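Local atomic coordinates of flagellar basal body protein (Helicobacter pylori, PDB entry 5NPY), a protein that probably forms part of the flagellar hook, the curved joint that passes rotation from the basal body to the filament. Residues A[396-402]-A[417-423]; A[195-199]-A[357-361]; A[226-231]-A[379-383]; A[430-435]-A[446-450]. One frame throughout, in Å; residues are numbered along the deposited sequence.

Contact 1 (A[396-402]-A[417-423]); sequences QTWEVKS and TWEIVGF. With 144 (tris-hydroxymethyl-methyl-ammonium), chain B.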
loop_
_atom_site.group_PDB
_atom_site.type_symbol
_atom_site.label_atom_id
_atom_site.label_comp_id
_atom_site.label_asym_id
_atom_site.label_seq_id
_atom_site.Cartn_x
_atom_site.Cartn_y
_atom_site.Cartn_z
ATOM N N GLN A 396 13.561 14.728 -9.395
ATOM C CA GLN A 396 13.131 13.684 -10.312
ATOM C C GLN A 396 11.623 13.533 -10.216
ATOM O O GLN A 396 11.048 13.576 -9.123
ATOM C CB GLN A 396 13.811 12.360 -9.990
ATOM C CG GLN A 396 13.035 11.156 -10.466
ATOM C CD GLN A 396 13.925 9.979 -10.696
ATOM O OE1 GLN A 396 15.044 10.125 -11.202
ATOM N NE2 GLN A 396 13.443 8.785 -10.325
ATOM N N THR A 397 10.968 13.388 -11.367
ATOM C CA THR A 397 9.516 13.271 -11.372
ATOM C C THR A 397 9.084 12.182 -12.332
ATOM O O THR A 397 9.709 11.953 -13.370
ATOM C CB THR A 397 8.761 14.605 -11.752
ATOM O OG1 THR A 397 9.018 14.964 -13.114
ATOM C CG2 THR A 397 9.173 15.731 -10.837
ATOM N N TRP A 398 7.971 11.560 -11.984
ATOM C CA TRP A 398 7.242 10.638 -12.839
ATOM C C TRP A 398 5.805 11.123 -12.930
ATOM O O TRP A 398 5.276 11.662 -11.958
ATOM C CB TRP A 398 7.271 9.197 -12.277
ATOM C CG TRP A 398 8.632 8.618 -12.116
ATOM C CD1 TRP A 398 9.651 9.113 -11.358
ATOM C CD2 TRP A 398 9.118 7.385 -12.688
ATOM N NE1 TRP A 398 10.744 8.267 -11.427
ATOM C CE2 TRP A 398 10.443 7.210 -12.243
ATOM C CE3 TRP A 398 8.558 6.420 -13.538
ATOM C CZ2 TRP A 398 11.224 6.124 -12.629
ATOM C CZ3 TRP A 398 9.326 5.339 -13.908
ATOM C CH2 TRP A 398 10.648 5.195 -13.451
ATOM N N GLU A 399 5.166 10.917 -14.085
ATOM C CA GLU A 399 3.722 11.118 -14.211
ATOM C C GLU A 399 3.016 9.771 -14.180
ATOM O O GLU A 399 3.331 8.877 -14.987
ATOM C CB GLU A 399 3.344 11.866 -15.494
ATOM C CG GLU A 399 3.978 13.228 -15.574
ATOM C CD GLU A 399 3.270 14.155 -16.525
ATOM O OE1 GLU A 399 2.060 13.962 -16.756
ATOM O OE2 GLU A 399 3.928 15.082 -17.028
ATOM N N VAL A 400 2.026 9.655 -13.287
ATOM C CA VAL A 400 1.357 8.391 -12.977
ATOM C C VAL A 400 -0.097 8.416 -13.464
ATOM O O VAL A 400 -0.874 9.311 -13.108
ATOM C CB VAL A 400 1.417 8.102 -11.468
ATOM C CG1 VAL A 400 0.789 6.753 -11.169
ATOM C CG2 VAL A 400 2.898 8.275 -10.890
ATOM N N LYS A 401 -0.478 7.386 -14.212
ATOM C CA LYS A 401 -1.811 7.206 -14.784
ATOM C C LYS A 401 -2.480 6.056 -14.036
ATOM O O LYS A 401 -2.048 4.908 -14.169
ATOM C CB LYS A 401 -1.664 6.906 -16.280
ATOM C CG LYS A 401 -2.816 6.208 -16.987
ATOM C CD LYS A 401 -2.383 5.757 -18.395
ATOM C CE LYS A 401 -3.568 5.762 -19.357
ATOM N NZ LYS A 401 -3.138 5.708 -20.777
ATOM N N SER A 402 -3.518 6.352 -13.239
ATOM C CA SER A 402 -4.146 5.343 -12.390
ATOM C C SER A 402 -5.626 5.135 -12.731
ATOM O O SER A 402 -6.353 6.094 -13.028
ATOM C CB SER A 402 -4.020 5.701 -10.908
ATOM O OG SER A 402 -2.677 5.951 -10.520
ATOM N N THR A 417 -6.923 8.585 -14.018
ATOM C CA THR A 417 -6.616 9.778 -13.237
ATOM C C THR A 417 -5.099 9.993 -13.212
ATOM O O THR A 417 -4.346 9.118 -12.756
ATOM C CB THR A 417 -7.144 9.658 -11.806
ATOM O OG1 THR A 417 -8.537 9.308 -11.818
ATOM C CG2 THR A 417 -6.955 10.995 -11.067
ATOM N N TRP A 418 -4.661 11.165 -13.665
ATOM C CA TRP A 418 -3.244 11.489 -13.770
ATOM C C TRP A 418 -2.782 12.280 -12.555
ATOM O O TRP A 418 -3.479 13.169 -12.069
ATOM C CB TRP A 418 -2.934 12.274 -15.054
ATOM C CG TRP A 418 -3.009 11.426 -16.282
ATOM C CD1 TRP A 418 -4.121 11.153 -16.994
ATOM C CD2 TRP A 418 -1.939 10.702 -16.922
ATOM N NE1 TRP A 418 -3.832 10.331 -18.040
ATOM C CE2 TRP A 418 -2.499 10.029 -18.024
ATOM C CE3 TRP A 418 -0.567 10.579 -16.684
ATOM C CZ2 TRP A 418 -1.740 9.235 -18.894
ATOM C CZ3 TRP A 418 0.190 9.783 -17.546
ATOM C CH2 TRP A 418 -0.399 9.127 -18.635
ATOM N N GLU A 419 -1.594 11.941 -12.071
ATOM C CA GLU A 419 -1.005 12.583 -10.914
ATOM C C GLU A 419 0.492 12.697 -11.168
ATOM O O GLU A 419 1.094 11.798 -11.769
ATOM C CB GLU A 419 -1.323 11.767 -9.656
ATOM C CG GLU A 419 -0.983 12.428 -8.359
ATOM C CD GLU A 419 -1.767 13.712 -8.171
ATOM O OE1 GLU A 419 -3.006 13.694 -8.375
ATOM O OE2 GLU A 419 -1.130 14.744 -7.860
ATOM N N ILE A 420 1.094 13.810 -10.758
ATOM C CA ILE A 420 2.528 14.013 -10.950
ATOM C C ILE A 420 3.227 13.781 -9.621
ATOM O O ILE A 420 2.801 14.298 -8.579
ATOM C CB ILE A 420 2.852 15.406 -11.512
ATOM C CG1 ILE A 420 2.172 15.606 -12.878
ATOM C CG2 ILE A 420 4.358 15.572 -11.670
ATOM C CD1 ILE A 420 2.339 16.991 -13.439
ATOM N N VAL A 421 4.299 12.999 -9.663
ATOM C CA VAL A 421 4.996 12.489 -8.489
ATOM C C VAL A 421 6.447 12.949 -8.534
ATOM O O VAL A 421 7.053 12.942 -9.608
ATOM C CB VAL A 421 4.887 10.954 -8.483
ATOM C CG1 VAL A 421 6.002 10.330 -7.785
ATOM C CG2 VAL A 421 3.566 10.522 -7.939
ATOM N N GLY A 422 6.988 13.393 -7.377
ATOM C CA GLY A 422 8.357 13.861 -7.291
ATOM C C GLY A 422 9.134 13.150 -6.186
ATOM O O GLY A 422 8.565 12.452 -5.351
ATOM N N PHE A 423 10.454 13.332 -6.194
ATOM C CA PHE A 423 11.306 12.709 -5.178
ATOM C C PHE A 423 12.260 13.720 -4.559
ATOM O O PHE A 423 12.921 14.474 -5.273
ATOM C CB PHE A 423 12.112 11.523 -5.742
ATOM C CG PHE A 423 11.259 10.331 -6.025
ATOM C CD1 PHE A 423 10.733 10.125 -7.287
ATOM C CD2 PHE A 423 10.919 9.454 -5.008
ATOM C CE1 PHE A 423 9.902 9.047 -7.548
ATOM C CE2 PHE A 423 10.087 8.370 -5.265
ATOM C CZ PHE A 423 9.595 8.160 -6.533
HETATM C C1 144 B . 6.670 19.311 -14.920
HETATM N N 144 B . 6.873 17.974 -15.478
HETATM C C2 144 B . 7.162 18.076 -16.909
HETATM O O2 144 B . 6.018 18.262 -17.707
HETATM C C3 144 B . 5.676 17.163 -15.289
HETATM O O3 144 B . 5.983 15.792 -15.406
HETATM C C4 144 B . 7.994 17.245 -14.861
HETATM O O4 144 B . 8.780 17.901 -13.890
HETATM O O HOH W 1 14.935 14.308 -6.987
HETATM O O HOH W 2 -2.378 8.586 -10.713
HETATM O O HOH W 3 -9.309 6.835 -12.294
#
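The six-membered ring of W418 carries the aliphatic chain of K401 on one face, with CB of K401 3.4 Å from the ring centroid and almost on its normal, a CH-pi contact; R223 makes a cation-pi contact with W418. Lysine suits this place because its extended methylenes can run on across the ring to W418 CZ2, while the ammonium group leads away. At the other end of this antiparallel beta hairpin W398 CD1 lies near the plane of the F423 ring, 3.8 Å from F423 CE1, though the ring pair as a whole is oblique. Hydrogen-bonded and non-hydrogen-bonded pairs alternate from T397-G422 to S402-T417. The side chains of the hydrogen-bonded pairs W398-V421, V400-E419 and S402-T417 share one face, and F423 lies on it too. There the methyl V400 CG2 meets V421 CG2 at 3.8 Å, both methyls held anti to their own carbonyl carbons, and strand 430-431 covers V421 and F423 through M430. The face of T397, E399 and I420 instead lines the pocket of the bound tris-hydroxymethyl-methyl-ammonium. Its O3 donates to E399 OE2 at 2.7 Å, and its O4 gives T397 OG1 a weaker bond, while T380 is the stronger partner of that threonine hydroxyl. The apolar I420 CD1 touches C3 of the ligand. G422, without a side chain, brings its CA close to Q396 O. Beyond W418, toward the turn, a water accepts a hydrogen bond from T417 OG1 at 2.6 Å and donates one to S402 O at 3.1 Å.

Contact 2 (A[195-199]-A[357-361]); sequences ISVNL and YSTEV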
loop_
_atom_site.group_PDB
_atom_site.type_symbol
_atom_site.label_atom_id
_atom_site.label_comp_id
_atom_site.label_asym_id
_atom_site.label_seq_id
_atom_site.Cartn_x
_atom_site.Cartn_y
_atom_site.Cartn_z
ATOM N N ILE A 195 0.190 2.874 -1.200
ATOM C CA ILE A 195 1.222 1.937 -1.644
ATOM C C ILE A 195 2.598 2.543 -1.401
ATOM O O ILE A 195 2.802 3.762 -1.466
ATOM C CB ILE A 195 1.088 1.514 -3.126
ATOM C CG1 ILE A 195 1.235 2.721 -4.055
ATOM C CG2 ILE A 195 -0.210 0.733 -3.344
ATOM C CD1 ILE A 195 1.342 2.372 -5.531
ATOM N N SER A 196 3.539 1.674 -1.078
ATOM C CA SER A 196 4.953 2.006 -1.085
ATOM C C SER A 196 5.554 1.293 -2.286
ATOM O O SER A 196 5.427 0.072 -2.410
ATOM C CB SER A 196 5.641 1.602 0.222
ATOM O OG SER A 196 5.172 0.367 0.760
ATOM N N VAL A 197 6.157 2.069 -3.183
ATOM C CA VAL A 197 6.778 1.580 -4.407
ATOM C C VAL A 197 8.122 2.277 -4.563
ATOM O O VAL A 197 8.262 3.474 -4.276
ATOM C CB VAL A 197 5.879 1.834 -5.644
ATOM C CG1 VAL A 197 5.539 3.333 -5.811
ATOM C CG2 VAL A 197 6.514 1.329 -6.881
ATOM N N ASN A 198 9.113 1.535 -5.009
ATOM C CA ASN A 198 10.369 2.138 -5.397
ATOM C C ASN A 198 10.364 2.231 -6.908
ATOM O O ASN A 198 9.948 1.288 -7.585
ATOM C CB ASN A 198 11.555 1.323 -4.886
ATOM C CG ASN A 198 12.860 1.968 -5.238
ATOM O OD1 ASN A 198 13.268 2.919 -4.567
ATOM N ND2 ASN A 198 13.549 1.439 -6.242
ATOM N N LEU A 199 10.792 3.373 -7.437
ATOM C CA LEU A 199 10.801 3.594 -8.880
ATOM C C LEU A 199 12.242 3.793 -9.319
ATOM O O LEU A 199 12.855 4.814 -9.003
ATOM C CB LEU A 199 9.935 4.793 -9.266
ATOM C CG LEU A 199 8.410 4.746 -8.972
ATOM C CD1 LEU A 199 7.759 6.061 -9.320
ATOM C CD2 LEU A 199 7.692 3.642 -9.702
ATOM N N TYR A 357 7.135 2.022 -15.316
ATOM C CA TYR A 357 6.820 0.988 -14.331
ATOM C C TYR A 357 5.304 0.872 -14.226
ATOM O O TYR A 357 4.561 1.706 -14.748
ATOM C CB TYR A 357 7.459 1.275 -12.963
ATOM C CG TYR A 357 7.481 0.048 -12.052
ATOM C CD1 TYR A 357 7.994 -1.160 -12.513
ATOM C CD2 TYR A 357 6.968 0.093 -10.761
ATOM C CE1 TYR A 357 8.018 -2.299 -11.705
ATOM C CE2 TYR A 357 6.976 -1.031 -9.931
ATOM C CZ TYR A 357 7.515 -2.232 -10.423
ATOM O OH TYR A 357 7.552 -3.367 -9.662
ATOM N N SER A 358 4.851 -0.192 -13.563
ATOM C CA SER A 358 3.428 -0.431 -13.350
ATOM C C SER A 358 3.240 -1.214 -12.059
ATOM O O SER A 358 4.065 -2.062 -11.712
ATOM C CB SER A 358 2.786 -1.186 -14.518
ATOM O OG SER A 358 3.427 -2.424 -14.692
ATOM N N THR A 359 2.185 -0.883 -11.321
ATOM C CA THR A 359 1.853 -1.559 -10.073
ATOM C C THR A 359 0.380 -1.919 -10.122
ATOM O O THR A 359 -0.358 -1.457 -10.993
ATOM C CB THR A 359 2.143 -0.686 -8.845
ATOM O OG1 THR A 359 1.236 0.433 -8.829
ATOM C CG2 THR A 359 3.619 -0.200 -8.876
ATOM N N GLU A 360 -0.047 -2.751 -9.180
ATOM C CA GLU A 360 -1.408 -3.277 -9.190
ATOM C C GLU A 360 -1.729 -3.782 -7.793
ATOM O O GLU A 360 -0.918 -4.489 -7.193
ATOM C CB GLU A 360 -1.540 -4.386 -10.243
ATOM C CG GLU A 360 -2.924 -4.995 -10.404
ATOM C CD GLU A 360 -2.915 -6.229 -11.328
ATOM O OE1 GLU A 360 -2.964 -6.057 -12.568
ATOM O OE2 GLU A 360 -2.851 -7.369 -10.808
ATOM N N VAL A 361 -2.880 -3.371 -7.270
ATOM C CA VAL A 361 -3.341 -3.683 -5.920
ATOM C C VAL A 361 -4.718 -4.338 -6.020
ATOM O O VAL A 361 -5.573 -3.896 -6.800
ATOM C CB VAL A 361 -3.415 -2.399 -5.058
ATOM C CG1 VAL A 361 -3.969 -2.680 -3.674
ATOM C CG2 VAL A 361 -2.031 -1.725 -4.967
#
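I195 and V361 meet methyl to methyl, and the side chain of I195 shows how strands 195-198 and 357-361 face each other. Its CB is directed at the opposite strand and there splits in two. The branch methyl CG2 presses on V361 CG2 at 3.5 Å, tighter than usual for carbon against carbon. The other branch, CG1, sits between the backbone N and the carbonyl carbon (chi1 62°), and from there the chain extends so that CD1 comes to rest 3.8 Å from T359 OG1. That hydroxyl is bonded to Y377 OH, so the isoleucine methyl packs against a polar atom whose needs are already met. V197, two residues on, uses the single methyl CG2: it lies 3.8 Å from T359 CG2, and 3.9 Å from CE2 at the edge of the Y357 ring, near the ring plane. L199 closes the row as its CD2 reaches Y357 CD2 at 3.8 Å. Beta-branched and apolar residues suit such alternate positions, because every second side chain of each strand faces the other layer. With the axes 9.4 Å apart and antiparallel within 24°, the strands pack through side chains alone, as the layers of a beta sandwich do. Strand 192-198 is flanked by strands 442-447 and 465-471, and I195 also touches Y446, L466 and A469. Strand 346-364 pairs with 370-381, whose Y377 packs on both I195 and L199, so that the contact lies buried between two sheets.

Contact 3 (A[226-231]-A[379-383]); sequences NQDINA and MTNSN. With 144 (tris-hydroxymethyl-methyl-ammonium), chain B.
D228 OD1 accepts two bonds from S382, one from the backbone N at 2.9 Å and one from OG at 3.0 Å. Both donors come to the same face of the carboxylate, the amide on the anti side but tilted well out of the plane, the hydroxyl from above it. The salt bridge to K277 adds a third hold on this oxygen. The other oxygen, OD2, accepts from N230 N, which makes an Asx turn at the start of the type I turn D228-A231, and is hydrogen-bonded to Y266 OH. Aspartate fits because its short chain, with CG anti to the backbone N (chi1 -178°), can hold its own turn and the neighbouring strand end together. S382 OG, a donor to D228 OD1, in turn accepts from N230 ND2 in a nearly straight bond of 3.0 Å. Further back, Q227 bends at chi2 (76°) and spans two carbonyls with one amide nitrogen: NE2 reaches M379 O at 2.7 Å, in the carbonyl plane, and A231 O within its own loop. The backbone bond from D228 N to T380 O lies between these side-chain grips. The methyl A231 CB packs on M379 CE at 3.6 Å. T380 and N381 both face T397, forming a classic beta bulge; T380 OG1 is hydrogen-bonded to T397 OG1 and donates to O3 of the bound tris-hydroxymethyl-methyl-ammonium at 2.9 Å. With the lysine and so many donors around a buried carboxylate, D228 is probably ionised, and its bonds join the loop after helix 221-226 to the residues ending strand 370-381.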
loop_
_atom_site.group_PDB
_atom_site.type_symbol
_atom_site.label_atom_id
_atom_site.label_comp_id
_atom_site.label_asym_id
_atom_site.label_seq_id
_atom_site.Cartn_x
_atom_site.Cartn_y
_atom_site.Cartn_z
ATOM N N ASN A 226 8.164 19.183 -22.663
ATOM C CA ASN A 226 8.602 19.217 -21.272
ATOM C C ASN A 226 9.326 17.945 -20.816
ATOM O O ASN A 226 9.610 17.814 -19.622
ATOM C CB ASN A 226 7.408 19.481 -20.340
ATOM C CG ASN A 226 6.751 20.840 -20.595
ATOM O OD1 ASN A 226 7.328 21.710 -21.261
ATOM N ND2 ASN A 226 5.539 21.027 -20.061
ATOM N N GLN A 227 9.615 17.014 -21.719
ATOM C CA GLN A 227 10.305 15.790 -21.344
ATOM C C GLN A 227 11.804 16.058 -21.247
ATOM O O GLN A 227 12.424 16.546 -22.189
ATOM C CB GLN A 227 10.002 14.669 -22.335
ATOM C CG GLN A 227 10.685 13.351 -22.045
ATOM C CD GLN A 227 10.037 12.631 -20.916
ATOM O OE1 GLN A 227 8.920 12.986 -20.469
ATOM N NE2 GLN A 227 10.739 11.619 -20.396
ATOM N N ASP A 228 12.363 15.800 -20.079
ATOM C CA ASP A 228 13.805 15.834 -19.880
ATOM C C ASP A 228 14.471 14.813 -20.824
ATOM O O ASP A 228 14.147 13.619 -20.805
ATOM C CB ASP A 228 14.093 15.528 -18.398
ATOM C CG ASP A 228 15.590 15.590 -18.028
ATOM O OD1 ASP A 228 15.884 15.597 -16.814
ATOM O OD2 ASP A 228 16.467 15.605 -18.917
ATOM N N ILE A 229 15.371 15.292 -21.680
ATOM C CA ILE A 229 16.030 14.413 -22.647
ATOM C C ILE A 229 16.876 13.330 -21.957
ATOM O O ILE A 229 17.108 12.264 -22.538
ATOM C CB ILE A 229 16.866 15.264 -23.628
ATOM C CG1 ILE A 229 17.273 14.448 -24.849
ATOM C CG2 ILE A 229 18.107 15.863 -22.943
ATOM C CD1 ILE A 229 17.968 15.267 -25.901
ATOM N N ASN A 230 17.348 13.575 -20.718
ATOM C CA ASN A 230 18.022 12.545 -19.919
ATOM C C ASN A 230 17.054 11.512 -19.347
ATOM O O ASN A 230 17.513 10.463 -18.872
ATOM C CB ASN A 230 18.805 13.177 -18.760
ATOM C CG ASN A 230 19.814 12.209 -18.130
ATOM O OD1 ASN A 230 20.716 11.699 -18.829
ATOM N ND2 ASN A 230 19.706 11.982 -16.836
ATOM N N ALA A 231 15.747 11.794 -19.354
ATOM C CA ALA A 231 14.721 10.826 -18.942
ATOM C C ALA A 231 14.239 10.009 -20.134
ATOM O O ALA A 231 13.037 9.817 -20.352
ATOM C CB ALA A 231 13.550 11.535 -18.257
ATOM N N MET A 379 8.580 8.334 -16.593
ATOM C CA MET A 379 9.539 9.295 -16.034
ATOM C C MET A 379 9.688 10.507 -16.931
ATOM O O MET A 379 9.887 10.378 -18.139
ATOM C CB MET A 379 10.911 8.675 -15.823
ATOM C CG MET A 379 11.828 9.548 -14.967
ATOM S SD MET A 379 13.318 8.592 -14.523
ATOM C CE MET A 379 14.490 9.224 -15.697
ATOM N N THR A 380 9.638 11.687 -16.329
ATOM C CA THR A 380 9.580 12.919 -17.098
ATOM C C THR A 380 10.742 13.850 -16.830
ATOM O O THR A 380 11.027 14.708 -17.672
ATOM C CB THR A 380 8.273 13.680 -16.797
ATOM O OG1 THR A 380 8.201 13.951 -15.379
ATOM C CG2 THR A 380 7.056 12.856 -17.212
ATOM N N ASN A 381 11.394 13.724 -15.685
ATOM C CA ASN A 381 12.456 14.623 -15.285
ATOM C C ASN A 381 13.454 13.859 -14.434
ATOM O O ASN A 381 13.058 13.108 -13.539
ATOM C CB ASN A 381 11.933 15.824 -14.484
ATOM C CG ASN A 381 12.956 16.920 -14.379
ATOM O OD1 ASN A 381 13.259 17.587 -15.363
ATOM N ND2 ASN A 381 13.527 17.087 -13.197
ATOM N N SER A 382 14.736 14.063 -14.698
ATOM C CA SER A 382 15.761 13.402 -13.903
ATOM C C SER A 382 16.491 14.433 -13.047
ATOM O O SER A 382 16.589 15.612 -13.412
ATOM C CB SER A 382 16.741 12.641 -14.802
ATOM O OG SER A 382 17.610 13.550 -15.434
ATOM N N ASN A 383 16.962 13.996 -11.884
ATOM C CA ASN A 383 17.655 14.890 -10.956
ATOM C C ASN A 383 19.132 14.962 -11.348
ATOM O O ASN A 383 19.908 14.041 -11.103
ATOM C CB ASN A 383 17.458 14.431 -9.515
ATOM C CG ASN A 383 18.501 15.024 -8.547
ATOM O OD1 ASN A 383 19.268 14.291 -7.912
ATOM N ND2 ASN A 383 18.545 16.344 -8.457
HETATM C C1 144 B . 6.670 19.311 -14.920
HETATM N N 144 B . 6.873 17.974 -15.478
HETATM C C2 144 B . 7.162 18.076 -16.909
HETATM O O2 144 B . 6.018 18.262 -17.707
HETATM C C3 144 B . 5.676 17.163 -15.289
HETATM O O3 144 B . 5.983 15.792 -15.406
HETATM C C4 144 B . 7.994 17.245 -14.861
HETATM O O4 144 B . 8.780 17.901 -13.890
#

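Contact 4 (A[430-435]-A[446-450]); sequences MKSAPM and YSLDK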
loop_
_atom_site.group_PDB
_atom_site.type_symbol
_atom_site.label_atom_id
_atom_site.label_comp_id
_atom_site.label_asym_id
_atom_site.label_seq_id
_atom_site.Cartn_x
_atom_site.Cartn_y
_atom_site.Cartn_z
ATOM N N MET A 430 9.360 9.866 -1.726
ATOM C CA MET A 430 8.445 10.426 -2.714
ATOM C C MET A 430 7.692 11.646 -2.172
ATOM O O MET A 430 7.292 11.689 -1.007
ATOM C CB MET A 430 7.432 9.360 -3.157
ATOM C CG MET A 430 6.576 9.755 -4.363
ATOM S SD MET A 430 5.133 8.694 -4.710
ATOM C CE MET A 430 5.948 7.603 -5.940
ATOM N N LYS A 431 7.420 12.596 -3.077
ATOM C CA LYS A 431 6.684 13.838 -2.817
ATOM C C LYS A 431 5.438 13.841 -3.697
ATOM O O LYS A 431 5.542 14.014 -4.913
ATOM C CB LYS A 431 7.543 15.061 -3.146
ATOM C CG LYS A 431 8.671 15.404 -2.186
ATOM C CD LYS A 431 9.257 16.769 -2.586
ATOM C CE LYS A 431 9.913 17.506 -1.434
ATOM N NZ LYS A 431 8.934 18.216 -0.571
ATOM N N SER A 432 4.264 13.658 -3.105
ATOM C CA SER A 432 3.059 13.559 -3.919
ATOM C C SER A 432 1.843 13.777 -3.035
ATOM O O SER A 432 1.919 13.719 -1.808
ATOM C CB SER A 432 2.956 12.205 -4.632
ATOM O OG SER A 432 2.772 11.168 -3.679
ATOM N N ALA A 433 0.711 14.007 -3.686
ATOM C CA ALA A 433 -0.543 14.300 -3.019
ATOM C C ALA A 433 -1.553 13.206 -3.321
ATOM O O ALA A 433 -1.638 12.744 -4.465
ATOM C CB ALA A 433 -1.114 15.661 -3.476
ATOM N N PRO A 434 -2.357 12.812 -2.343
ATOM C CA PRO A 434 -3.353 11.759 -2.583
ATOM C C PRO A 434 -4.376 12.183 -3.631
ATOM O O PRO A 434 -4.592 13.369 -3.896
ATOM C CB PRO A 434 -3.996 11.570 -1.209
ATOM C CG PRO A 434 -3.855 12.926 -0.555
ATOM C CD PRO A 434 -2.526 13.458 -1.026
ATOM N N MET A 435 -4.992 11.188 -4.260
ATOM C CA MET A 435 -5.921 11.455 -5.347
ATOM C C MET A 435 -7.243 10.759 -5.046
ATOM O O MET A 435 -7.343 9.920 -4.139
ATOM C CB MET A 435 -5.331 11.022 -6.710
ATOM C CG MET A 435 -5.521 9.543 -7.094
ATOM S SD MET A 435 -4.371 9.020 -8.411
ATOM C CE MET A 435 -2.950 8.642 -7.361
ATOM N N TYR A 446 -6.553 7.431 -2.922
ATOM C CA TYR A 446 -5.379 6.665 -3.346
ATOM C C TYR A 446 -4.123 7.502 -3.125
ATOM O O TYR A 446 -4.036 8.628 -3.628
ATOM C CB TYR A 446 -5.506 6.270 -4.817
ATOM C CG TYR A 446 -4.427 5.357 -5.397
ATOM C CD1 TYR A 446 -4.172 5.360 -6.748
ATOM C CD2 TYR A 446 -3.741 4.434 -4.621
ATOM C CE1 TYR A 446 -3.229 4.543 -7.306
ATOM C CE2 TYR A 446 -2.797 3.599 -5.187
ATOM C CZ TYR A 446 -2.550 3.659 -6.532
ATOM O OH TYR A 446 -1.618 2.851 -7.137
ATOM N N SER A 447 -3.165 6.963 -2.366
ATOM C CA SER A 447 -1.902 7.645 -2.063
ATOM C C SER A 447 -0.726 6.820 -2.574
ATOM O O SER A 447 -0.583 5.632 -2.233
ATOM C CB SER A 447 -1.719 7.899 -0.556
ATOM O OG SER A 447 -2.746 8.734 -0.022
ATOM N N LEU A 448 0.106 7.450 -3.392
ATOM C CA LEU A 448 1.221 6.774 -4.038
ATOM C C LEU A 448 2.498 6.770 -3.204
ATOM O O LEU A 448 3.503 6.227 -3.658
ATOM C CB LEU A 448 1.507 7.438 -5.382
ATOM C CG LEU A 448 0.352 7.281 -6.376
ATOM C CD1 LEU A 448 0.597 8.146 -7.584
ATOM C CD2 LEU A 448 0.136 5.799 -6.798
ATOM N N ASP A 449 2.503 7.361 -2.008
ATOM C CA ASP A 449 3.770 7.819 -1.458
ATOM C C ASP A 449 4.229 7.062 -0.231
ATOM O O ASP A 449 5.377 7.239 0.171
ATOM C CB ASP A 449 3.715 9.326 -1.127
ATOM C CG ASP A 449 2.714 9.655 -0.037
ATOM O OD1 ASP A 449 3.009 10.563 0.766
ATOM O OD2 ASP A 449 1.639 9.008 0.009
ATOM N N LYS A 450 3.366 6.255 0.377
ATOM C CA LYS A 450 3.729 5.385 1.488
ATOM C C LYS A 450 2.537 4.491 1.795
ATOM O O LYS A 450 1.391 4.805 1.446
ATOM C CB LYS A 450 4.119 6.168 2.743
ATOM C CG LYS A 450 2.909 6.849 3.447
ATOM C CD LYS A 450 3.388 7.692 4.646
ATOM C CE LYS A 450 2.228 8.360 5.375
ATOM N NZ LYS A 450 1.620 9.457 4.568
HETATM O O HOH W 4 7.347 9.134 0.890
HETATM O O HOH W 5 4.561 12.817 -0.249
HETATM O O HOH W 6 -0.138 10.298 -3.897
HETATM O O HOH W 7 0.040 11.276 -1.183
#
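M435 and Y446 form an antiparallel hydrogen-bonded pair, with M435 N to Y446 O at 2.8 Å and Y446 N returning to M435 O, and from this pair the two segments run on in nearly opposed directions. The M435 chain is bent: CG stands between its backbone N and carbonyl carbon (chi1 85°), and a second turn at chi3 brings the terminal CE to 3.6 Å from both Y446 CD1 and L448 CD1. The sulfur takes a Met-aromatic position beside the ring, 5.2 Å from its centroid and oblique to it. A flexible thioether suits a niche shared by an aromatic and a branched side chain. P434 has no N-H to offer; its CB lies 3.3 Å from S447 OG and its CA makes a bent C-H...O contact with Y446 O. M430 lays its sulfur against L448 CB and near L448 O, 3.1 Å away; that oxygen is hydrogen-bonded to S456 OG. Between these ends water takes over from direct bonds. One molecule accepts from L448 N and meets S432 OG at 3.0 Å; another donates to both M430 O and D449 O. S432 OG itself lies against D449 CB. The chemistry is thus divided: methionine, leucine and tyrosine seal the buried side, while S432 OG and backbone groups of M430, L448 and D449 are joined by water where the strands no longer pair.

Overall arrangement
Contacts 2 and 3 open first and cross: from the N terminus the chain passes 195-199, then 226-231, before 357-361 closes the 157-residue excursion of contact 2 and 379-383 closes that of contact 3. Contacts 1 and 4 follow in series and are local, the first a hairpin from 396-402 to 417-423, the second a short return from 430-435 to 446-450. Contact 1 stands in the middle: it shares the ligand pocket with contact 3, touches contact 2 through W398 and L199, and is joined to contact 4 by G422 and K431. I195 pairs with S447 within one sheet; contact 2 packs that sheet on the other, and contact 4 joins strand 430-431 of the other to it. Contact 3 ties on the more distant loop.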